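Local coordinates for protein glutaredoxin (Populus tremula x Populus tremuloides, PDB 2E7P) that binds a [2Fe-2S] cluster together with glutathione and probably reduces glutathione-containing and other disulfides as a thioredoxin-fold glutaredoxin, at residues Lys14-Ser19 against Val23-Thr28. Residues are numbered along the deposited sequence; the frame is centred on the assembly and turned at random.
Sequences KELASS and VVFSKT. With GSH (glutathione), chain H.
The outer end of the Phe25 ring meets Leu16 and Ala17, and this apolar meeting carries much of the contact. Leu16 CB comes within 3.7 Å of Phe25 CZ, the two side chains crossing obliquely. Ala17 sits instead at the ring edge, its CB in the ring plane and 3.9 Å from Phe25 CE2. With CG anti to its own carbonyl carbon (chi1 -60°), Phe25 reaches across to the helix, although its CB does not point there directly. Leu65 of helix 58-69 also packs on the Phe25 side chain.

Val23 packs on backbone oxygens: its CG2 lies 3.5 Å from Leu16 O and 3.8 Å from Ala17 O, van der Waals contacts on the last turn of helix 3-18.

The polar bonds lie within 14-19, or run from 23-28 to other parts of the chain and to glutathione. Leu16 O accepts two donors, Ser19 N at 3.0 Å and Ser19 OG at 2.6 Å, the hydroxyl arriving in the carbonyl plane on a lone pair (C=O...O angle 127°). Farther along 23-28, Lys27 NZ donates to carboxylate O32 of glutathione at 2.7 Å.

The chemistry thus divides: apolar packing seats helix 3-18 against strand 22-26 of the thioredoxin-fold sheet, while the chain just past the strand supplies Lys27, whose hydrogen bond to glutathione is probably strengthened by opposite charges.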
# COMPACT_ATOMS: atom_id res chain seq x y z
N LYS C 14 -7.45 18.51 -11.77
CA LYS C 14 -8.89 18.71 -11.91
C LYS C 14 -9.49 18.04 -13.15
O LYS C 14 -10.60 17.50 -13.10
CB LYS C 14 -9.24 20.20 -11.86
CG LYS C 14 -9.14 20.79 -10.45
CD LYS C 14 -9.80 22.16 -10.36
CE LYS C 14 -9.29 22.96 -9.17
NZ LYS C 14 -10.29 24.01 -8.81
N GLU C 15 -8.74 18.08 -14.25
CA GLU C 15 -9.16 17.46 -15.50
C GLU C 15 -9.23 15.95 -15.33
O GLU C 15 -10.24 15.33 -15.66
CB GLU C 15 -8.16 17.77 -16.60
CG GLU C 15 -8.23 19.19 -17.16
CD GLU C 15 -7.26 19.39 -18.32
OE1 GLU C 15 -7.50 18.76 -19.39
OE2 GLU C 15 -6.26 20.15 -18.15
N LEU C 16 -8.14 15.37 -14.85
CA LEU C 16 -8.07 13.95 -14.54
C LEU C 16 -9.24 13.51 -13.68
O LEU C 16 -9.89 12.54 -14.00
CB LEU C 16 -6.75 13.60 -13.86
CG LEU C 16 -5.54 13.61 -14.78
CD1 LEU C 16 -4.25 13.42 -13.97
CD2 LEU C 16 -5.63 12.56 -15.93
N ALA C 17 -9.54 14.29 -12.64
CA ALA C 17 -10.58 13.94 -11.65
C ALA C 17 -12.00 13.83 -12.23
O ALA C 17 -12.85 13.09 -11.70
CB ALA C 17 -10.56 14.93 -10.51
N SER C 18 -12.23 14.59 -13.30
CA SER C 18 -13.52 14.57 -14.00
C SER C 18 -13.44 13.80 -15.31
O SER C 18 -14.43 13.73 -16.04
CB SER C 18 -13.99 16.00 -14.28
OG SER C 18 -14.41 16.60 -13.08
N SER C 19 -12.28 13.22 -15.61
CA SER C 19 -12.05 12.56 -16.91
C SER C 19 -12.79 11.23 -17.17
O SER C 19 -12.77 10.73 -18.28
CB SER C 19 -10.55 12.40 -17.17
OG SER C 19 -9.94 11.39 -16.36
N VAL C 23 -13.05 7.97 -10.98
CA VAL C 23 -11.60 8.15 -11.08
C VAL C 23 -10.97 7.90 -9.71
O VAL C 23 -11.41 8.46 -8.68
CB VAL C 23 -11.22 9.57 -11.63
CG1 VAL C 23 -9.68 9.76 -11.55
CG2 VAL C 23 -11.74 9.76 -13.09
N VAL C 24 -9.96 7.05 -9.73
CA VAL C 24 -9.20 6.70 -8.52
C VAL C 24 -7.75 7.14 -8.69
O VAL C 24 -7.01 6.53 -9.44
CB VAL C 24 -9.26 5.17 -8.23
CG1 VAL C 24 -8.50 4.84 -6.97
CG2 VAL C 24 -10.72 4.71 -8.05
N PHE C 25 -7.33 8.18 -7.99
CA PHE C 25 -5.89 8.45 -7.82
C PHE C 25 -5.28 7.45 -6.83
O PHE C 25 -5.78 7.24 -5.74
CB PHE C 25 -5.64 9.91 -7.40
CG PHE C 25 -6.14 10.93 -8.42
CD1 PHE C 25 -5.32 11.37 -9.45
CD2 PHE C 25 -7.42 11.45 -8.31
CE1 PHE C 25 -5.76 12.33 -10.35
CE2 PHE C 25 -7.88 12.38 -9.23
CZ PHE C 25 -7.03 12.83 -10.25
N SER C 26 -4.18 6.83 -7.25
CA SER C 26 -3.69 5.60 -6.67
C SER C 26 -2.15 5.55 -6.72
O SER C 26 -1.51 6.39 -7.35
CB SER C 26 -4.31 4.43 -7.46
OG SER C 26 -3.82 3.18 -7.05
N LYS C 27 -1.56 4.60 -5.99
CA LYS C 27 -0.16 4.23 -6.11
C LYS C 27 -0.19 2.71 -6.30
O LYS C 27 -1.03 2.01 -5.70
CB LYS C 27 0.64 4.57 -4.84
CG LYS C 27 0.85 6.07 -4.50
CD LYS C 27 1.97 6.70 -5.27
CE LYS C 27 1.99 8.21 -5.03
NZ LYS C 27 2.88 8.64 -3.88
N THR C 28 0.71 2.20 -7.15
CA THR C 28 0.66 0.80 -7.59
C THR C 28 0.98 -0.13 -6.43
O THR C 28 0.52 -1.26 -6.39
CB THR C 28 1.68 0.53 -8.70
OG1 THR C 28 2.98 0.92 -8.24
CG2 THR C 28 1.31 1.29 -10.00
N1 GSH H . -7.38 7.18 5.80
CA1 GSH H . -6.79 7.13 4.46
C1 GSH H . -7.74 6.38 3.57
O11 GSH H . -7.63 6.41 2.31
O12 GSH H . -8.65 5.76 4.15
CB1 GSH H . -5.39 6.50 4.54
CG1 GSH H . -4.63 6.54 3.19
CD1 GSH H . -3.15 6.34 3.37
OE1 GSH H . -2.64 6.26 4.48
N2 GSH H . -2.42 6.35 2.26
CA2 GSH H . -0.96 6.20 2.31
C2 GSH H . -0.36 7.30 1.45
O2 GSH H . -1.00 7.85 0.53
CB2 GSH H . -0.55 4.80 1.76
SG2 GSH H . -1.08 3.15 2.40
N3 GSH H . 0.89 7.70 1.71
CA3 GSH H . 1.54 8.71 0.92
C3 GSH H . 1.78 8.12 -0.47
O31 GSH H . 1.94 6.89 -0.65
O32 GSH H . 1.83 8.92 -1.41